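Local coordinates for protein predicted transcriptional regulator (Clostridium thermocellum, PDB 1XMA) that probably binds DNA as a dimeric PadR-like transcriptional regulator built around a winged helix-turn-helix domain, at residues B[44-49]-B[77-82]. Residues are numbered along the deposited sequence; the frame is centred on the assembly and turned at random.
Sequences TIILSL and TTLYSA
With chi1 at -70°, Ile46 holds CG1 beside its backbone N and CG2 anti to it, and the extended chi2 sends CD1 out to the helix of residues 76-88, where it meets Leu79 and Ala82. Leu79 answers from the other side: chi1 of -177° sets its CG anti to the backbone N and chi2 of 56° then turns CD1 to Ile46, although the CB bond itself runs across the approach. The contact belongs to the hydrophobic core of the winged helix fold of PadR-like regulators, in which helix 76-88 is probably the recognition helix and helix 35-52 packs behind it. The methyl CD1 of Ile46 lies 3.6 Å from CD1 of Leu79 and also touches CB of Ala82, so a single methyl group bridges two residues one helical turn apart. Behind it, CG1 of Ile46 comes within 4.0 Å of CD1 of Leu79, and the two branched side chains meet at a slant. Between residues 44-49 and 77-82 the closest CA atoms, of Ile46 and Ala82, are 8.3 Å apart, so side chains alone bridge the gap, and the packing is purely apolar and modest in area.

Neighbouring side chains complete the core: Phe83 and Leu86 also touch Ile46, and Leu79 reaches Ile60 and Ser61 on helix 57-67, so three helices converge here. Elsewhere on helix 35-52, Ile45 and Leu49 pack on Phe135 of the second subunit, so the same helix serves both the domain core and the dimer. Ala82 also packs on Val42 and Asp43, earlier on helix 35-52, while within the contact its CB sits 3.6 Å from CD1 of Ile46.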
ATOM      1  N   THR B  44     -12.262   1.733   0.246  1.00 19.31           N
ATOM      2  CA  THR B  44     -12.412   1.605   1.695  1.00 18.58           C
ATOM      3  C   THR B  44     -12.504   2.985   2.370  1.00 18.90           C
ATOM      4  O   THR B  44     -13.304   3.166   3.268  1.00 21.39           O
ATOM      5  CB  THR B  44     -11.235   0.791   2.281  1.00 22.44           C
ATOM      6  OG1 THR B  44     -11.130  -0.455   1.572  1.00 21.81           O
ATOM      7  CG2 THR B  44     -11.417   0.539   3.801  1.00 20.47           C
ATOM      8  N   ILE B  45     -11.683   3.941   1.914  1.00 18.52           N
ATOM      9  CA  ILE B  45     -11.750   5.342   2.364  1.00 19.49           C
ATOM     10  C   ILE B  45     -13.108   6.026   2.032  1.00 20.65           C
ATOM     11  O   ILE B  45     -13.649   6.753   2.838  1.00 24.18           O
ATOM     12  CB  ILE B  45     -10.542   6.178   1.767  1.00 19.11           C
ATOM     13  CG1 ILE B  45      -9.205   5.712   2.369  1.00 18.21           C
ATOM     14  CG2 ILE B  45     -10.786   7.692   1.899  1.00 18.12           C
ATOM     15  CD1 ILE B  45      -7.948   6.415   1.814  1.00 16.53           C
ATOM     16  N   ILE B  46     -13.636   5.788   0.836  1.00 22.97           N
ATOM     17  CA  ILE B  46     -14.948   6.310   0.438  1.00 23.07           C
ATOM     18  C   ILE B  46     -16.075   5.672   1.229  1.00 23.72           C
ATOM     19  O   ILE B  46     -16.991   6.367   1.661  1.00 25.82           O
ATOM     20  CB  ILE B  46     -15.223   6.143  -1.080  1.00 23.48           C
ATOM     21  CG1 ILE B  46     -14.321   7.097  -1.884  1.00 24.49           C
ATOM     22  CG2 ILE B  46     -16.720   6.409  -1.387  1.00 21.42           C
ATOM     23  CD1 ILE B  46     -14.053   6.657  -3.315  1.00 24.44           C
ATOM     24  N   LEU B  47     -15.985   4.360   1.442  1.00 21.82           N
ATOM     25  CA  LEU B  47     -16.929   3.631   2.288  1.00 19.46           C
ATOM     26  C   LEU B  47     -16.905   4.116   3.732  1.00 22.08           C
ATOM     27  O   LEU B  47     -17.955   4.237   4.388  1.00 21.91           O
ATOM     28  CB  LEU B  47     -16.631   2.128   2.231  1.00 19.68           C
ATOM     29  CG  LEU B  47     -16.897   1.439   0.886  1.00 20.72           C
ATOM     30  CD1 LEU B  47     -16.479  -0.003   0.961  1.00 20.83           C
ATOM     31  CD2 LEU B  47     -18.385   1.576   0.444  1.00 19.50           C
ATOM     32  N   SER B  48     -15.700   4.385   4.217  1.00 20.85           N
ATOM     33  CA  SER B  48     -15.485   4.882   5.556  1.00 22.89           C
ATOM     34  C   SER B  48     -16.240   6.210   5.799  1.00 21.51           C
ATOM     35  O   SER B  48     -16.877   6.392   6.837  1.00 19.12           O
ATOM     36  CB  SER B  48     -13.988   5.068   5.774  1.00 22.51           C
ATOM     37  OG  SER B  48     -13.743   5.672   7.005  1.00 24.56           O
ATOM     38  N   LEU B  49     -16.166   7.120   4.834  1.00 18.96           N
ATOM     39  CA  LEU B  49     -16.911   8.373   4.905  1.00 20.89           C
ATOM     40  C   LEU B  49     -18.429   8.183   4.832  1.00 22.56           C
ATOM     41  O   LEU B  49     -19.185   8.907   5.506  1.00 23.65           O
ATOM     42  CB  LEU B  49     -16.440   9.359   3.840  1.00 18.61           C
ATOM     43  CG  LEU B  49     -15.095  10.013   4.171  1.00 20.63           C
ATOM     44  CD1 LEU B  49     -14.479  10.680   2.924  1.00 22.92           C
ATOM     45  CD2 LEU B  49     -15.233  11.016   5.313  1.00 15.51           C
ATOM     46  N   THR B  77     -11.273  11.731 -11.598  1.00 37.10           N
ATOM     47  CA  THR B  77     -11.400  10.472 -12.350  1.00 38.01           C
ATOM     48  C   THR B  77     -11.283   9.253 -11.437  1.00 35.96           C
ATOM     49  O   THR B  77     -12.054   8.301 -11.567  1.00 36.28           O
ATOM     50  CB  THR B  77     -10.377  10.346 -13.517  1.00 40.08           C
ATOM     51  OG1 THR B  77      -9.043  10.420 -13.013  1.00 39.29           O
ATOM     52  CG2 THR B  77     -10.602  11.446 -14.583  1.00 41.05           C
ATOM     53  N   THR B  78     -10.325   9.297 -10.512  1.00 35.12           N
ATOM     54  CA  THR B  78     -10.200   8.281  -9.448  1.00 35.12           C
ATOM     55  C   THR B  78     -11.466   8.149  -8.607  1.00 32.16           C
ATOM     56  O   THR B  78     -11.950   7.045  -8.367  1.00 32.62           O
ATOM     57  CB  THR B  78      -9.013   8.582  -8.521  1.00 35.60           C
ATOM     58  OG1 THR B  78      -7.840   8.814  -9.321  1.00 39.37           O
ATOM     59  CG2 THR B  78      -8.765   7.412  -7.570  1.00 29.83           C
ATOM     60  N   LEU B  79     -12.013   9.288  -8.190  1.00 33.09           N
ATOM     61  CA  LEU B  79     -13.189   9.301  -7.337  1.00 32.81           C
ATOM     62  C   LEU B  79     -14.419   8.778  -8.069  1.00 32.11           C
ATOM     63  O   LEU B  79     -15.139   7.902  -7.559  1.00 29.25           O
ATOM     64  CB  LEU B  79     -13.434  10.714  -6.780  1.00 32.66           C
ATOM     65  CG  LEU B  79     -14.600  10.941  -5.798  1.00 33.67           C
ATOM     66  CD1 LEU B  79     -14.497  10.036  -4.581  1.00 33.04           C
ATOM     67  CD2 LEU B  79     -14.677  12.411  -5.375  1.00 32.73           C
ATOM     68  N   TYR B  80     -14.660   9.296  -9.273  1.00 32.63           N
ATOM     69  CA  TYR B  80     -15.893   8.961  -9.985  1.00 34.29           C
ATOM     70  C   TYR B  80     -15.917   7.568 -10.628  1.00 33.43           C
ATOM     71  O   TYR B  80     -16.995   6.978 -10.779  1.00 34.29           O
ATOM     72  CB  TYR B  80     -16.336  10.091 -10.923  1.00 36.22           C
ATOM     73  CG  TYR B  80     -16.787  11.326 -10.131  1.00 38.65           C
ATOM     74  CD1 TYR B  80     -15.883  12.344  -9.810  1.00 38.37           C
ATOM     75  CD2 TYR B  80     -18.104  11.450  -9.674  1.00 38.88           C
ATOM     76  CE1 TYR B  80     -16.279  13.466  -9.073  1.00 38.73           C
ATOM     77  CE2 TYR B  80     -18.511  12.569  -8.935  1.00 38.37           C
ATOM     78  CZ  TYR B  80     -17.598  13.573  -8.641  1.00 39.62           C
ATOM     79  OH  TYR B  80     -18.003  14.688  -7.904  1.00 38.66           O
ATOM     80  N   SER B  81     -14.755   7.005 -10.945  1.00 29.96           N
ATOM     81  CA  SER B  81     -14.749   5.570 -11.305  1.00 30.81           C
ATOM     82  C   SER B  81     -14.870   4.644 -10.088  1.00 28.31           C
ATOM     83  O   SER B  81     -15.309   3.492 -10.211  1.00 28.57           O
ATOM     84  CB  SER B  81     -13.553   5.192 -12.189  1.00 32.04           C
ATOM     85  OG  SER B  81     -12.350   5.574 -11.594  1.00 37.95           O
ATOM     86  N   ALA B  82     -14.496   5.152  -8.907  1.00 29.82           N
ATOM     87  CA  ALA B  82     -14.680   4.405  -7.657  1.00 26.04           C
ATOM     88  C   ALA B  82     -16.165   4.275  -7.286  1.00 26.11           C
ATOM     89  O   ALA B  82     -16.629   3.182  -6.927  1.00 27.49           O
ATOM     90  CB  ALA B  82     -13.870   5.036  -6.523  1.00 26.17           C
TER